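PDB 4WCG: ORF112, which binds left-handed Z-DNA through the Zalpha domain at its C-terminal end, the piece described here, and probably helps the virus evade host innate immunity. Local coordinates for residues Glu40-Lys45 against Leu65-Ser70; Lys45-Leu50 against Gly83-His88; His60-Leu65 against Ser70-His75. One frame throughout, in Å; residues are numbered along the deposited sequence.

Contact 1: Glu40-Lys45 against Leu65-Ser70; sequences EEMNLK and LGAQRS. With SO4 (sulfate ion), chain F; nucleotides of chain D.
No flat group lies between Met42, Leu65 and Ala67 where they meet; the flat groups of this contact stand off to its sides. On the Glu40-Lys45 side, Asn43 ND2 donates to Glu40 OE1 at 3.0 Å, almost perfectly straight at 179°. The acceptor lies in the plane of the Asn43 amide, yet the donor approaches from above the carboxylate, 43° out of its plane. The other carboxylate oxygen, OE2, forms a salt bridge with Arg84. On the Leu65-Ser70 side, DG5 OP1 of chain D lies obliquely to the Arg69 guanidinium, 3.9 Å from Arg69 NE and too far for a hydrogen bond.

The touching itself is apolar. Met42 leaves its backbone with CG opposite N (chi1 174°) and then bends at chi2 and chi3, which swings the thioether across to the other segment. Met42 SD rests 3.9 Å from Leu65 CD1, and Met42 CE lies 4.0 Å from Ala67 CB. Leu65 CD2 packs 3.9 Å from Lys45 CB, while the rest of the lysine runs away, extended, toward a long, weak ion pair with Glu41. Helix 40-52 is thereby joined to the turn of the helix-turn-helix, between helices 58-65 and 69-81.

At the helix start, Glu40 N, Glu41 N and Ser39 OG grip a sulfate ion, probably from the crystallisation liquor, consistent with the affinity of a helix N terminus for anions. Chemically, then, a thioether, methyl groups and a lysine methylene join the segments without a hydrogen bond; polar bonding is kept to the helix start, and Arg69 and Ser70 merely lie near the DG5 phosphate.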
loop_
_atom_site.group_PDB
_atom_site.type_symbol
_atom_site.label_atom_id
_atom_site.label_comp_id
_atom_site.label_asym_id
_atom_site.label_seq_id
_atom_site.Cartn_x
_atom_site.Cartn_y
_atom_site.Cartn_z
ATOM N N GLU A 40 -10.199 -1.852 -12.652
ATOM C CA GLU A 40 -10.647 -2.808 -11.649
ATOM C C GLU A 40 -10.640 -4.212 -12.244
ATOM O O GLU A 40 -10.384 -5.190 -11.542
ATOM C CB GLU A 40 -12.037 -2.439 -11.113
ATOM C CG GLU A 40 -12.638 -3.444 -10.118
ATOM C CD GLU A 40 -11.772 -3.703 -8.881
ATOM O OE1 GLU A 40 -10.904 -2.861 -8.540
ATOM O OE2 GLU A 40 -11.978 -4.759 -8.241
ATOM N N GLU A 41 -10.901 -4.306 -13.545
ATOM C CA GLU A 41 -10.798 -5.580 -14.245
ATOM C C GLU A 41 -9.383 -6.156 -14.122
ATOM O O GLU A 41 -9.213 -7.350 -13.880
ATOM C CB GLU A 41 -11.185 -5.413 -15.713
ATOM C CG GLU A 41 -10.988 -6.660 -16.553
ATOM C CD GLU A 41 -11.818 -6.635 -17.820
ATOM O OE1 GLU A 41 -13.026 -6.326 -17.732
ATOM O OE2 GLU A 41 -11.262 -6.916 -18.903
ATOM N N MET A 42 -8.374 -5.303 -14.283
ATOM C CA MET A 42 -6.981 -5.727 -14.119
ATOM C C MET A 42 -6.703 -6.153 -12.675
ATOM O O MET A 42 -6.020 -7.149 -12.425
ATOM C CB MET A 42 -6.024 -4.603 -14.543
ATOM C CG MET A 42 -4.556 -4.891 -14.271
ATOM S SD MET A 42 -3.938 -6.345 -15.142
ATOM C CE MET A 42 -3.677 -5.684 -16.783
ATOM N N ASN A 43 -7.243 -5.401 -11.724
ATOM C CA ASN A 43 -7.086 -5.750 -10.312
ATOM C C ASN A 43 -7.554 -7.169 -10.031
ATOM O O ASN A 43 -6.864 -7.952 -9.385
ATOM C CB ASN A 43 -7.855 -4.783 -9.428
ATOM C CG ASN A 43 -7.187 -3.442 -9.319
ATOM O OD1 ASN A 43 -5.976 -3.323 -9.531
ATOM N ND2 ASN A 43 -7.966 -2.420 -8.992
ATOM N N LEU A 44 -8.735 -7.504 -10.538
ATOM C CA LEU A 44 -9.305 -8.819 -10.297
ATOM C C LEU A 44 -8.459 -9.928 -10.922
ATOM O O LEU A 44 -8.314 -10.999 -10.343
ATOM C CB LEU A 44 -10.740 -8.876 -10.829
ATOM C CG LEU A 44 -11.739 -8.013 -10.054
ATOM C CD1 LEU A 44 -13.111 -8.035 -10.702
ATOM C CD2 LEU A 44 -11.831 -8.490 -8.618
ATOM N N LYS A 45 -7.884 -9.669 -12.091
ATOM C CA LYS A 45 -7.040 -10.669 -12.737
ATOM C C LYS A 45 -5.760 -10.913 -11.927
ATOM O O LYS A 45 -5.289 -12.041 -11.807
ATOM C CB LYS A 45 -6.700 -10.234 -14.162
ATOM C CG LYS A 45 -7.917 -10.165 -15.081
ATOM C CD LYS A 45 -7.565 -9.509 -16.398
ATOM C CE LYS A 45 -8.756 -9.509 -17.345
ATOM N NZ LYS A 45 -8.376 -9.032 -18.705
ATOM N N LEU A 65 -0.571 -12.726 -17.676
ATOM C CA LEU A 65 -1.714 -11.939 -18.134
ATOM C C LEU A 65 -1.535 -11.378 -19.539
ATOM O O LEU A 65 -2.504 -10.940 -20.156
ATOM C CB LEU A 65 -1.985 -10.782 -17.173
ATOM C CG LEU A 65 -2.355 -11.190 -15.752
ATOM C CD1 LEU A 65 -2.493 -9.969 -14.863
ATOM C CD2 LEU A 65 -3.650 -11.977 -15.787
ATOM N N GLY A 66 -0.303 -11.383 -20.040
ATOM C CA GLY A 66 0.006 -10.681 -21.276
ATOM C C GLY A 66 -0.026 -9.172 -21.064
ATOM O O GLY A 66 -0.598 -8.421 -21.857
ATOM N N ALA A 67 0.589 -8.712 -19.984
ATOM C CA ALA A 67 0.621 -7.287 -19.697
ATOM C C ALA A 67 2.058 -6.815 -19.503
ATOM O O ALA A 67 2.992 -7.614 -19.501
ATOM C CB ALA A 67 -0.220 -6.963 -18.456
ATOM N N GLN A 68 2.225 -5.510 -19.360
ATOM C CA GLN A 68 3.523 -4.939 -19.044
ATOM C C GLN A 68 3.788 -5.053 -17.560
ATOM O O GLN A 68 2.876 -4.911 -16.749
ATOM C CB GLN A 68 3.598 -3.472 -19.452
ATOM C CG GLN A 68 3.774 -3.247 -20.952
ATOM C CD GLN A 68 4.193 -1.826 -21.253
ATOM O OE1 GLN A 68 3.386 -0.900 -21.182
ATOM N NE2 GLN A 68 5.471 -1.640 -21.563
ATOM N N ARG A 69 5.041 -5.302 -17.216
ATOM C CA ARG A 69 5.465 -5.308 -15.820
ATOM C C ARG A 69 5.088 -4.005 -15.106
ATOM O O ARG A 69 4.625 -4.024 -13.968
ATOM C CB ARG A 69 6.971 -5.535 -15.755
ATOM C CG ARG A 69 7.546 -5.740 -14.366
ATOM C CD ARG A 69 9.033 -6.053 -14.526
ATOM N NE ARG A 69 9.783 -5.946 -13.281
ATOM C CZ ARG A 69 11.062 -6.285 -13.157
ATOM N NH1 ARG A 69 11.729 -6.756 -14.206
ATOM N NH2 ARG A 69 11.672 -6.152 -11.986
ATOM N N SER A 70 5.262 -2.877 -15.790
ATOM C CA SER A 70 4.956 -1.590 -15.158
ATOM C C SER A 70 3.460 -1.470 -14.849
ATOM O O SER A 70 3.088 -0.932 -13.814
ATOM C CB SER A 70 5.424 -0.419 -16.029
ATOM O OG SER A 70 4.809 -0.464 -17.303
HETATM S S SO4 F . -12.494 -1.342 -15.210
HETATM O O1 SO4 F . -12.068 -0.348 -14.228
HETATM O O2 SO4 F . -12.617 -2.647 -14.569
HETATM O O3 SO4 F . -11.517 -1.429 -16.291
HETATM O O4 SO4 F . -13.789 -0.951 -15.760
ATOM P P DG D 5 8.294 -0.970 -12.918
ATOM O OP1 DG D 5 8.457 -2.379 -12.645
ATOM O OP2 DG D 5 8.424 -0.509 -14.278
ATOM O "O5'" DG D 5 6.886 -0.559 -12.334
ATOM C "C5'" DG D 5 6.471 0.778 -12.383
ATOM C "C4'" DG D 5 5.182 0.961 -11.621
ATOM O "O4'" DG D 5 5.374 0.630 -10.238
ATOM C "C3'" DG D 5 4.668 2.394 -11.643
ATOM O "O3'" DG D 5 3.688 2.456 -12.660
ATOM C "C2'" DG D 5 4.075 2.594 -10.261
ATOM C "C1'" DG D 5 4.726 1.547 -9.386
ATOM N N9 DG D 5 5.703 2.008 -8.406
ATOM C C8 DG D 5 5.738 1.656 -7.086
ATOM N N7 DG D 5 6.755 2.154 -6.449
ATOM C C5 DG D 5 7.437 2.878 -7.410
ATOM C C6 DG D 5 8.613 3.646 -7.305
ATOM O O6 DG D 5 9.302 3.850 -6.318
ATOM N N1 DG D 5 8.971 4.193 -8.526
ATOM C C2 DG D 5 8.277 4.035 -9.693
ATOM N N2 DG D 5 8.776 4.648 -10.762
ATOM N N3 DG D 5 7.169 3.330 -9.800
ATOM C C4 DG D 5 6.806 2.788 -8.626
#

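Contact 2: Lys45-Leu50 against Gly83-His88; sequences KILAYL and GRVRKH. With SO4 (sulfate ion), chain E.
Leu47 lies crosswise to Arg84, at about a right angle, and divides its two methyl groups between that arginine and Val85. Leu47 CD1 comes within 3.5 Å of Arg84 NH2, approaching the guanidinium obliquely. Leu47 CD2 is the same 3.5 Å from Val85 CG1 and also touches the carbonyl oxygen of Arg84, so one leucine spans the peptide between the two residues. Arg84 bends at chi3 (82°), which turns its guanidinium toward its ionic partner Glu40. Val85 places CG1 beside its own backbone N, and this one methyl serves both leucines: Leu47 meets it obliquely, whereas Leu50 crosses the valine at about a right angle, Leu50 CD1 being 3.7 Å from Val85 CG1.

Arg86 takes no part in this packing and leads away. It holds a sulfate ion, probably from the crystallisation liquor, by two bonds, Arg86 NE to sulfate O3 at 2.8 Å and Arg86 NH2 to O1 at 3.2 Å; Arg86 of the second subunit binds the same ion.

Gly83, with positive phi, closes a Schellman motif at the end of helix 69-81, after which the chain enters the hairpin of strands 86-87 and 94-95, the wing of the winged-helix Zalpha fold. Val85 is buried against helix 40-52, Met79 of helix 69-81 and Trp94 of the second strand.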
loop_
_atom_site.group_PDB
_atom_site.type_symbol
_atom_site.label_atom_id
_atom_site.label_comp_id
_atom_site.label_asym_id
_atom_site.label_seq_id
_atom_site.Cartn_x
_atom_site.Cartn_y
_atom_site.Cartn_z
ATOM N N LYS A 45 -7.884 -9.669 -12.091
ATOM C CA LYS A 45 -7.040 -10.669 -12.737
ATOM C C LYS A 45 -5.760 -10.913 -11.927
ATOM O O LYS A 45 -5.289 -12.041 -11.807
ATOM C CB LYS A 45 -6.700 -10.234 -14.162
ATOM C CG LYS A 45 -7.917 -10.165 -15.081
ATOM C CD LYS A 45 -7.565 -9.509 -16.398
ATOM C CE LYS A 45 -8.756 -9.509 -17.345
ATOM N NZ LYS A 45 -8.376 -9.032 -18.705
ATOM N N ILE A 46 -5.195 -9.843 -11.387
ATOM C CA ILE A 46 -3.987 -9.958 -10.576
ATOM C C ILE A 46 -4.281 -10.716 -9.279
ATOM O O ILE A 46 -3.520 -11.588 -8.866
ATOM C CB ILE A 46 -3.419 -8.573 -10.262
ATOM C CG1 ILE A 46 -2.901 -7.926 -11.547
ATOM C CG2 ILE A 46 -2.298 -8.668 -9.226
ATOM C CD1 ILE A 46 -2.510 -6.473 -11.379
ATOM N N LEU A 47 -5.404 -10.389 -8.650
ATOM C CA LEU A 47 -5.812 -11.074 -7.428
ATOM C C LEU A 47 -6.028 -12.557 -7.712
ATOM O O LEU A 47 -5.710 -13.420 -6.887
ATOM C CB LEU A 47 -7.086 -10.448 -6.863
ATOM C CG LEU A 47 -6.903 -9.026 -6.329
ATOM C CD1 LEU A 47 -8.244 -8.421 -5.949
ATOM C CD2 LEU A 47 -5.996 -9.034 -5.118
ATOM N N ALA A 48 -6.579 -12.863 -8.882
ATOM C CA ALA A 48 -6.798 -14.253 -9.223
ATOM C C ALA A 48 -5.490 -15.019 -9.366
ATOM O O ALA A 48 -5.396 -16.165 -8.936
ATOM C CB ALA A 48 -7.611 -14.365 -10.495
ATOM N N TYR A 49 -4.489 -14.397 -9.986
ATOM C CA TYR A 49 -3.188 -15.037 -10.106
ATOM C C TYR A 49 -2.628 -15.314 -8.710
ATOM O O TYR A 49 -2.146 -16.409 -8.430
ATOM C CB TYR A 49 -2.215 -14.163 -10.909
ATOM C CG TYR A 49 -0.866 -14.814 -11.159
ATOM C CD1 TYR A 49 0.136 -14.783 -10.195
ATOM C CD2 TYR A 49 -0.602 -15.470 -12.353
ATOM C CE1 TYR A 49 1.366 -15.382 -10.416
ATOM C CE2 TYR A 49 0.629 -16.071 -12.583
ATOM C CZ TYR A 49 1.611 -16.019 -11.610
ATOM O OH TYR A 49 2.832 -16.622 -11.832
ATOM N N LEU A 50 -2.711 -14.326 -7.832
ATOM C CA LEU A 50 -2.132 -14.459 -6.498
ATOM C C LEU A 50 -2.819 -15.538 -5.679
ATOM O O LEU A 50 -2.189 -16.183 -4.838
ATOM C CB LEU A 50 -2.191 -13.123 -5.758
ATOM C CG LEU A 50 -1.224 -12.104 -6.338
ATOM C CD1 LEU A 50 -1.394 -10.740 -5.670
ATOM C CD2 LEU A 50 0.208 -12.608 -6.171
ATOM N N GLY A 83 -5.004 -2.649 1.243
ATOM C CA GLY A 83 -4.824 -3.979 1.805
ATOM C C GLY A 83 -5.366 -5.146 1.003
ATOM O O GLY A 83 -5.535 -6.245 1.540
ATOM N N ARG A 84 -5.620 -4.933 -0.283
ATOM C CA ARG A 84 -6.090 -6.029 -1.133
ATOM C C ARG A 84 -4.968 -6.993 -1.514
ATOM O O ARG A 84 -5.214 -8.171 -1.797
ATOM C CB ARG A 84 -6.752 -5.472 -2.390
ATOM C CG ARG A 84 -8.070 -4.784 -2.099
ATOM C CD ARG A 84 -8.623 -4.134 -3.342
ATOM N NE ARG A 84 -9.335 -5.082 -4.183
ATOM C CZ ARG A 84 -9.846 -4.775 -5.374
ATOM N NH1 ARG A 84 -9.684 -3.553 -5.866
ATOM N NH2 ARG A 84 -10.500 -5.687 -6.081
ATOM N N VAL A 85 -3.746 -6.462 -1.583
ATOM C CA VAL A 85 -2.534 -7.268 -1.691
ATOM C C VAL A 85 -1.537 -6.735 -0.667
ATOM O O VAL A 85 -1.707 -5.633 -0.123
ATOM C CB VAL A 85 -1.894 -7.221 -3.117
ATOM C CG1 VAL A 85 -2.866 -7.720 -4.161
ATOM C CG2 VAL A 85 -1.434 -5.812 -3.471
ATOM N N ARG A 86 -0.484 -7.497 -0.417
ATOM C CA ARG A 86 0.529 -7.086 0.538
ATOM C C ARG A 86 1.896 -7.473 0.001
ATOM O O ARG A 86 2.099 -8.615 -0.440
ATOM C CB ARG A 86 0.271 -7.735 1.889
ATOM C CG ARG A 86 1.136 -7.179 3.008
ATOM C CD ARG A 86 0.993 -8.005 4.251
ATOM N NE ARG A 86 -0.388 -8.033 4.713
ATOM C CZ ARG A 86 -0.904 -9.002 5.460
ATOM N NH1 ARG A 86 -0.150 -10.032 5.817
ATOM N NH2 ARG A 86 -2.174 -8.946 5.836
ATOM N N LYS A 87 2.835 -6.538 0.040
ATOM C CA LYS A 87 4.190 -6.808 -0.403
ATOM C C LYS A 87 5.012 -7.381 0.742
ATOM O O LYS A 87 4.801 -7.027 1.901
ATOM C CB LYS A 87 4.836 -5.517 -0.924
ATOM C CG LYS A 87 6.109 -5.712 -1.718
ATOM C CD LYS A 87 6.684 -4.352 -2.116
ATOM C CE LYS A 87 7.489 -3.760 -0.979
ATOM N NZ LYS A 87 8.709 -4.571 -0.713
ATOM N N HIS A 88 5.943 -8.270 0.406
ATOM C CA HIS A 88 7.016 -8.671 1.303
ATOM C C HIS A 88 7.754 -7.453 1.849
ATOM O O HIS A 88 8.009 -6.508 1.119
ATOM C CB HIS A 88 7.988 -9.598 0.554
ATOM C CG HIS A 88 8.964 -10.311 1.432
ATOM N ND1 HIS A 88 10.052 -9.687 2.000
ATOM C CD2 HIS A 88 9.023 -11.606 1.830
ATOM C CE1 HIS A 88 10.737 -10.560 2.716
ATOM N NE2 HIS A 88 10.130 -11.734 2.632
HETATM S S SO4 E . -3.149 -5.471 5.343
HETATM O O1 SO4 E . -4.151 -6.534 5.274
HETATM O O2 SO4 E . -2.595 -5.408 6.700
HETATM O O3 SO4 E . -2.054 -5.760 4.403
HETATM O O4 SO4 E . -3.788 -4.196 5.028
#

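Contact 3: His60-Leu65 against Ser70-His75; sequences HIAQSL and SEVNRH. With nucleotides of chain D.
Val72 directs its CB toward helix 58-65, and its two methyl groups part to meet successive residues, Ile61 and Ala62. Val72 CG1, opposite the backbone N (chi1 169°), lies 3.8 Å from Ile61 CG2, the two side chains crossing at a slant. Val72 CG2 goes to Ala62, where it presses on the backbone as much as on the side chain, 3.7 Å from Ala62 CA and 3.8 Å from Ala62 CB. With so small a residue opposite, the helices come close, Ala62 CA and Val72 CA being 6.0 Å apart.

This is the helix-turn-helix of the winged-helix Zalpha fold, with helix 58-65 packed against the recognition helix 69-81, which turns Asn73 and Arg74 to the DNA. Asn73 ND2 donates to OP1 of DG5 of chain D at 2.9 Å, while its CB packs on the sugar and O5' of the same nucleotide. The Arg74 chain passes DG5 O3' and bends at chi3, which brings Arg74 NH1 to OP1 of DC6 of chain D at 2.8 Å, the phosphate oxygen at the guanidinium edge, near its plane; its NH2 bonds to Pro37 O. His75 ND1 reaches back one turn to Glu71 O at 2.8 Å, coming from above the carbonyl plane, and His75 N reaches that oxygen from the opposite face.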
loop_
_atom_site.group_PDB
_atom_site.type_symbol
_atom_site.label_atom_id
_atom_site.label_comp_id
_atom_site.label_asym_id
_atom_site.label_seq_id
_atom_site.Cartn_x
_atom_site.Cartn_y
_atom_site.Cartn_z
ATOM N N HIS A 60 6.248 -12.172 -13.387
ATOM C CA HIS A 60 5.599 -13.440 -13.681
ATOM C C HIS A 60 4.098 -13.256 -13.833
ATOM O O HIS A 60 3.470 -13.889 -14.680
ATOM C CB HIS A 60 5.933 -14.454 -12.592
ATOM C CG HIS A 60 7.390 -14.801 -12.537
ATOM N ND1 HIS A 60 8.078 -14.953 -11.353
ATOM C CD2 HIS A 60 8.293 -15.012 -13.526
ATOM C CE1 HIS A 60 9.339 -15.249 -11.612
ATOM N NE2 HIS A 60 9.497 -15.290 -12.923
ATOM N N ILE A 61 3.529 -12.356 -13.042
ATOM C CA ILE A 61 2.128 -12.009 -13.216
ATOM C C ILE A 61 1.904 -11.377 -14.591
ATOM O O ILE A 61 0.972 -11.735 -15.312
ATOM C CB ILE A 61 1.660 -11.052 -12.118
ATOM C CG1 ILE A 61 1.892 -11.711 -10.752
ATOM C CG2 ILE A 61 0.207 -10.662 -12.340
ATOM C CD1 ILE A 61 1.571 -10.840 -9.566
ATOM N N ALA A 62 2.775 -10.446 -14.965
ATOM C CA ALA A 62 2.697 -9.796 -16.266
ATOM C C ALA A 62 2.791 -10.794 -17.426
ATOM O O ALA A 62 2.034 -10.702 -18.401
ATOM C CB ALA A 62 3.796 -8.734 -16.384
ATOM N N GLN A 63 3.715 -11.747 -17.327
ATOM C CA GLN A 63 3.861 -12.754 -18.365
ATOM C C GLN A 63 2.564 -13.536 -18.521
ATOM O O GLN A 63 2.113 -13.782 -19.636
ATOM C CB GLN A 63 5.013 -13.706 -18.041
ATOM C CG GLN A 63 6.400 -13.127 -18.252
ATOM C CD GLN A 63 7.496 -14.077 -17.800
ATOM O OE1 GLN A 63 7.219 -15.139 -17.241
ATOM N NE2 GLN A 63 8.746 -13.706 -18.055
ATOM N N SER A 64 1.959 -13.908 -17.399
ATOM C CA SER A 64 0.762 -14.740 -17.427
ATOM C C SER A 64 -0.424 -13.999 -18.028
ATOM O O SER A 64 -1.195 -14.575 -18.800
ATOM C CB SER A 64 0.408 -15.234 -16.020
ATOM O OG SER A 64 -0.708 -16.122 -16.063
ATOM N N LEU A 65 -0.571 -12.726 -17.676
ATOM C CA LEU A 65 -1.714 -11.939 -18.134
ATOM C C LEU A 65 -1.535 -11.378 -19.539
ATOM O O LEU A 65 -2.504 -10.940 -20.156
ATOM C CB LEU A 65 -1.985 -10.782 -17.173
ATOM C CG LEU A 65 -2.355 -11.190 -15.752
ATOM C CD1 LEU A 65 -2.493 -9.969 -14.863
ATOM C CD2 LEU A 65 -3.650 -11.977 -15.787
ATOM N N SER A 70 5.262 -2.877 -15.790
ATOM C CA SER A 70 4.956 -1.590 -15.158
ATOM C C SER A 70 3.460 -1.470 -14.849
ATOM O O SER A 70 3.088 -0.932 -13.814
ATOM C CB SER A 70 5.424 -0.419 -16.029
ATOM O OG SER A 70 4.809 -0.464 -17.303
ATOM N N GLU A 71 2.610 -1.968 -15.750
ATOM C CA GLU A 71 1.168 -1.927 -15.526
ATOM C C GLU A 71 0.757 -2.792 -14.348
ATOM O O GLU A 71 -0.025 -2.380 -13.499
ATOM C CB GLU A 71 0.426 -2.380 -16.787
ATOM C CG GLU A 71 -1.082 -2.396 -16.644
ATOM C CD GLU A 71 -1.791 -2.749 -17.940
ATOM O OE1 GLU A 71 -1.107 -3.170 -18.900
ATOM O OE2 GLU A 71 -3.031 -2.603 -17.994
ATOM N N VAL A 72 1.292 -4.006 -14.299
ATOM C CA VAL A 72 1.015 -4.884 -13.176
ATOM C C VAL A 72 1.474 -4.240 -11.854
ATOM O O VAL A 72 0.735 -4.244 -10.858
ATOM C CB VAL A 72 1.669 -6.262 -13.393
ATOM C CG1 VAL A 72 1.621 -7.099 -12.112
ATOM C CG2 VAL A 72 0.946 -6.994 -14.513
ATOM N N ASN A 73 2.664 -3.654 -11.841
ATOM C CA ASN A 73 3.151 -3.027 -10.616
ATOM C C ASN A 73 2.296 -1.820 -10.242
ATOM O O ASN A 73 2.055 -1.588 -9.058
ATOM C CB ASN A 73 4.632 -2.632 -10.746
ATOM C CG ASN A 73 5.557 -3.723 -10.249
ATOM O OD1 ASN A 73 5.192 -4.466 -9.336
ATOM N ND2 ASN A 73 6.755 -3.810 -10.812
ATOM N N ARG A 74 1.834 -1.046 -11.226
ATOM C CA ARG A 74 0.991 0.100 -10.898
ATOM C C ARG A 74 -0.245 -0.387 -10.135
ATOM O O ARG A 74 -0.662 0.224 -9.124
ATOM C CB ARG A 74 0.592 0.859 -12.166
ATOM C CG ARG A 74 -0.127 2.183 -11.874
ATOM C CD ARG A 74 -0.288 3.033 -13.113
ATOM N NE ARG A 74 -1.220 2.438 -14.058
ATOM C CZ ARG A 74 -0.856 1.870 -15.200
ATOM N NH1 ARG A 74 0.425 1.805 -15.522
ATOM N NH2 ARG A 74 -1.773 1.365 -16.014
ATOM N N HIS A 75 -0.824 -1.484 -10.613
ATOM C CA HIS A 75 -2.027 -2.001 -9.968
ATOM C C HIS A 75 -1.729 -2.656 -8.613
ATOM O O HIS A 75 -2.487 -2.461 -7.660
ATOM C CB HIS A 75 -2.758 -2.967 -10.902
ATOM C CG HIS A 75 -3.442 -2.289 -12.048
ATOM N ND1 HIS A 75 -2.756 -1.744 -13.115
ATOM C CD2 HIS A 75 -4.754 -2.059 -12.287
ATOM C CE1 HIS A 75 -3.619 -1.217 -13.964
ATOM N NE2 HIS A 75 -4.838 -1.392 -13.485
ATOM P P DG D 5 8.294 -0.970 -12.918
ATOM O OP1 DG D 5 8.457 -2.379 -12.645
ATOM O OP2 DG D 5 8.424 -0.509 -14.278
ATOM O "O5'" DG D 5 6.886 -0.559 -12.334
ATOM C "C5'" DG D 5 6.471 0.778 -12.383
ATOM C "C4'" DG D 5 5.182 0.961 -11.621
ATOM O "O4'" DG D 5 5.374 0.630 -10.238
ATOM C "C3'" DG D 5 4.668 2.394 -11.643
ATOM O "O3'" DG D 5 3.688 2.456 -12.660
ATOM C "C2'" DG D 5 4.075 2.594 -10.261
ATOM C "C1'" DG D 5 4.726 1.547 -9.386
ATOM N N9 DG D 5 5.703 2.008 -8.406
ATOM C C8 DG D 5 5.738 1.656 -7.086
ATOM N N7 DG D 5 6.755 2.154 -6.449
ATOM C C5 DG D 5 7.437 2.878 -7.410
ATOM C C6 DG D 5 8.613 3.646 -7.305
ATOM O O6 DG D 5 9.302 3.850 -6.318
ATOM N N1 DG D 5 8.971 4.193 -8.526
ATOM C C2 DG D 5 8.277 4.035 -9.693
ATOM N N2 DG D 5 8.776 4.648 -10.762
ATOM N N3 DG D 5 7.169 3.330 -9.800
ATOM C C4 DG D 5 6.806 2.788 -8.626
ATOM P P DC D 6 3.827 3.471 -13.836
ATOM O OP1 DC D 6 2.689 3.298 -14.682
ATOM O OP2 DC D 6 5.138 3.394 -14.376
ATOM O "O5'" DC D 6 3.726 4.847 -13.056
ATOM C "C5'" DC D 6 3.134 5.998 -13.620
ATOM C "C4'" DC D 6 4.015 7.201 -13.386
ATOM O "O4'" DC D 6 4.165 7.449 -11.981
ATOM C "C3'" DC D 6 5.435 7.091 -13.935
ATOM O "O3'" DC D 6 5.790 8.356 -14.461
ATOM C "C2'" DC D 6 6.264 6.820 -12.699
ATOM C "C1'" DC D 6 5.522 7.619 -11.657
ATOM N N1 DC D 6 5.734 7.164 -10.272
ATOM C C2 DC D 6 6.812 7.683 -9.561
ATOM O O2 DC D 6 7.568 8.479 -10.121
ATOM N N3 DC D 6 7.023 7.273 -8.295
ATOM C C4 DC D 6 6.196 6.396 -7.733
ATOM N N4 DC D 6 6.427 6.035 -6.477
ATOM C C5 DC D 6 5.090 5.852 -8.435
ATOM C C6 DC D 6 4.881 6.279 -9.678
#

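Overall arrangement
From the N terminus, helix 40-52 supplies the first segments of contacts 1 and 2, which share Lys45. Contact 1 closes a loop from the start of this helix to the turn before helix 69-81; contact 2 closes a longer one, from the helix middle to the approach of the hairpin. These two cross, and Leu65 of contact 1 packs on Ile46 of contact 2. Contact 3 joins helices 58-65 and 69-81 through a short turn, crosses contact 1, with which it shares Leu65 and Ser70, and falls wholly within the span of contact 2. Tyr49 packs on Ile61 and Ser64, tying helix 40-52 to helix 58-65, while contact 2 brings in the chain leading to the wing.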